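Local coordinates for hypothetical protein Atu1826 (Agrobacterium tumefaciens, PDB 2I3D), which is of unknown function but is probably a hydrolase of the alpha/beta-hydrolase fold, related in sequence to the S15 family of X-Pro dipeptidyl-peptidases, at residues 148-153 and 226-231. Sequence-based numbering, arbitrary orientation.
Sequences GFMSIA and EDYLDR
M150 reaches from the strand to the helix with its terminal methyl: CE lies 3.7 Å from L229 CB, the nearest approach between 148-153 and 226-231. This is a helix-on-sheet contact of an alpha/beta-hydrolase fold, in which helix 218-233 lies against the central sheet. The short segments run nearly antiparallel, at 169°. Their axes come within 10.6 Å of each other, a gap that the selenomethionine spans with its chain extended beyond CG (chi3 -176°). It meets the side chain of L229 at about a right angle. The same methyl also comes to the edge of the Y228 ring, near its plane, with CE 4.3 Å from CD2. F149 contributes through its backbone, its carbonyl O lying 4.3 Å from Y228 CE2 in an oblique approach, while its own ring is turned to the other side of the sheet, onto M137 and L140 of helix 131-142. Further out, L71 and F75 of helix 66-77 pack on M150, and L74 on L229, so both residues also touch that helix. W125 touches Y228, whose phenol OH is hydrogen-bonded to R232 NH1.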
loop_
_atom_site.group_PDB
_atom_site.type_symbol
_atom_site.label_atom_id
_atom_site.label_comp_id
_atom_site.label_asym_id
_atom_site.label_seq_id
_atom_site.Cartn_x
_atom_site.Cartn_y
_atom_site.Cartn_z
ATOM N N GLY B 148 -8.975 -12.910 -19.959
ATOM C CA GLY B 148 -8.972 -11.454 -19.730
ATOM C C GLY B 148 -7.860 -11.129 -18.774
ATOM O O GLY B 148 -7.450 -11.970 -17.948
ATOM N N PHE B 149 -7.414 -9.872 -18.840
ATOM C CA PHE B 149 -6.419 -9.407 -17.886
ATOM C C PHE B 149 -6.646 -7.944 -17.548
ATOM O O PHE B 149 -7.310 -7.217 -18.313
ATOM C CB PHE B 149 -4.993 -9.551 -18.456
ATOM C CG PHE B 149 -4.735 -8.665 -19.685
ATOM C CD1 PHE B 149 -4.299 -7.347 -19.546
ATOM C CD2 PHE B 149 -4.971 -9.150 -20.983
ATOM C CE1 PHE B 149 -4.080 -6.532 -20.667
ATOM C CE2 PHE B 149 -4.738 -8.352 -22.094
ATOM C CZ PHE B 149 -4.308 -7.030 -21.937
HETATM N N MSE B 150 -6.076 -7.542 -16.404
HETATM C CA MSE B 150 -5.923 -6.144 -16.065
HETATM C C MSE B 150 -4.452 -5.957 -15.736
HETATM O O MSE B 150 -3.885 -6.769 -14.944
HETATM C CB MSE B 150 -6.755 -5.815 -14.837
HETATM C CG MSE B 150 -8.229 -5.924 -15.090
HETATM SE SE MSE B 150 -9.125 -5.386 -13.433
HETATM C CE MSE B 150 -10.927 -5.775 -14.064
ATOM N N SER B 151 -3.836 -4.926 -16.329
ATOM C CA SER B 151 -2.424 -4.600 -16.054
ATOM C C SER B 151 -2.400 -3.166 -15.586
ATOM O O SER B 151 -2.602 -2.253 -16.389
ATOM C CB SER B 151 -1.553 -4.762 -17.292
ATOM O OG SER B 151 -1.364 -6.116 -17.552
ATOM N N ILE B 152 -2.183 -2.986 -14.285
ATOM C CA ILE B 152 -2.199 -1.689 -13.640
ATOM C C ILE B 152 -0.723 -1.228 -13.536
ATOM O O ILE B 152 0.116 -1.920 -12.934
ATOM C CB ILE B 152 -2.804 -1.765 -12.250
ATOM C CG1 ILE B 152 -4.282 -2.161 -12.351
ATOM C CG2 ILE B 152 -2.691 -0.396 -11.597
ATOM C CD1 ILE B 152 -4.612 -3.631 -12.710
ATOM N N ALA B 153 -0.426 -0.087 -14.141
ATOM C CA ALA B 153 0.936 0.504 -14.068
ATOM C C ALA B 153 2.044 -0.435 -14.567
ATOM O O ALA B 153 3.038 -0.623 -13.870
ATOM C CB ALA B 153 1.300 0.982 -12.621
ATOM N N GLU B 226 -13.607 -1.588 -12.145
ATOM C CA GLU B 226 -14.969 -2.098 -11.973
ATOM C C GLU B 226 -15.809 -1.979 -13.266
ATOM O O GLU B 226 -16.390 -2.959 -13.724
ATOM C CB GLU B 226 -15.646 -1.393 -10.799
ATOM C CG GLU B 226 -17.021 -1.851 -10.519
ATOM C CD GLU B 226 -17.654 -1.044 -9.364
ATOM O OE1 GLU B 226 -17.310 0.171 -9.174
ATOM O OE2 GLU B 226 -18.499 -1.638 -8.652
ATOM N N ASP B 227 -15.791 -0.791 -13.866
ATOM C CA ASP B 227 -16.539 -0.529 -15.104
ATOM C C ASP B 227 -16.056 -1.451 -16.199
ATOM O O ASP B 227 -16.862 -2.005 -16.942
ATOM C CB ASP B 227 -16.385 0.923 -15.563
ATOM C CG ASP B 227 -17.012 1.928 -14.609
ATOM O OD1 ASP B 227 -17.766 1.532 -13.692
ATOM O OD2 ASP B 227 -16.748 3.127 -14.782
ATOM N N TYR B 228 -14.745 -1.659 -16.274
ATOM C CA TYR B 228 -14.207 -2.506 -17.344
ATOM C C TYR B 228 -14.717 -3.964 -17.155
ATOM O O TYR B 228 -15.155 -4.637 -18.091
ATOM C CB TYR B 228 -12.672 -2.485 -17.339
ATOM C CG TYR B 228 -12.124 -3.341 -18.451
ATOM C CD1 TYR B 228 -12.256 -2.920 -19.798
ATOM C CD2 TYR B 228 -11.552 -4.592 -18.170
ATOM C CE1 TYR B 228 -11.774 -3.703 -20.838
ATOM C CE2 TYR B 228 -11.086 -5.418 -19.180
ATOM C CZ TYR B 228 -11.212 -4.983 -20.519
ATOM O OH TYR B 228 -10.761 -5.815 -21.510
ATOM N N LEU B 229 -14.626 -4.471 -15.941
ATOM C CA LEU B 229 -15.012 -5.871 -15.713
ATOM C C LEU B 229 -16.516 -6.031 -15.953
ATOM O O LEU B 229 -16.957 -7.012 -16.564
ATOM C CB LEU B 229 -14.616 -6.277 -14.290
ATOM C CG LEU B 229 -14.980 -7.715 -13.914
ATOM C CD1 LEU B 229 -14.247 -8.661 -14.840
ATOM C CD2 LEU B 229 -14.579 -7.947 -12.436
ATOM N N ASP B 230 -17.296 -5.052 -15.505
ATOM C CA ASP B 230 -18.743 -5.085 -15.714
ATOM C C ASP B 230 -19.108 -5.090 -17.182
ATOM O O ASP B 230 -19.965 -5.896 -17.623
ATOM C CB ASP B 230 -19.415 -3.934 -14.954
ATOM C CG ASP B 230 -19.536 -4.244 -13.464
ATOM O OD1 ASP B 230 -19.376 -5.444 -13.068
ATOM O OD2 ASP B 230 -19.774 -3.309 -12.684
ATOM N N ARG B 231 -18.436 -4.233 -17.952
ATOM C CA ARG B 231 -18.676 -4.252 -19.395
ATOM C C ARG B 231 -18.266 -5.582 -20.029
ATOM O O ARG B 231 -19.021 -6.162 -20.837
ATOM C CB ARG B 231 -18.032 -3.045 -20.074
ATOM C CG ARG B 231 -18.804 -1.767 -19.733
ATOM C CD ARG B 231 -18.149 -0.505 -20.310
ATOM N NE ARG B 231 -18.324 -0.369 -21.764
ATOM C CZ ARG B 231 -17.728 0.578 -22.475
ATOM N NH1 ARG B 231 -16.955 1.516 -21.851
ATOM N NH2 ARG B 231 -17.964 0.641 -23.797
#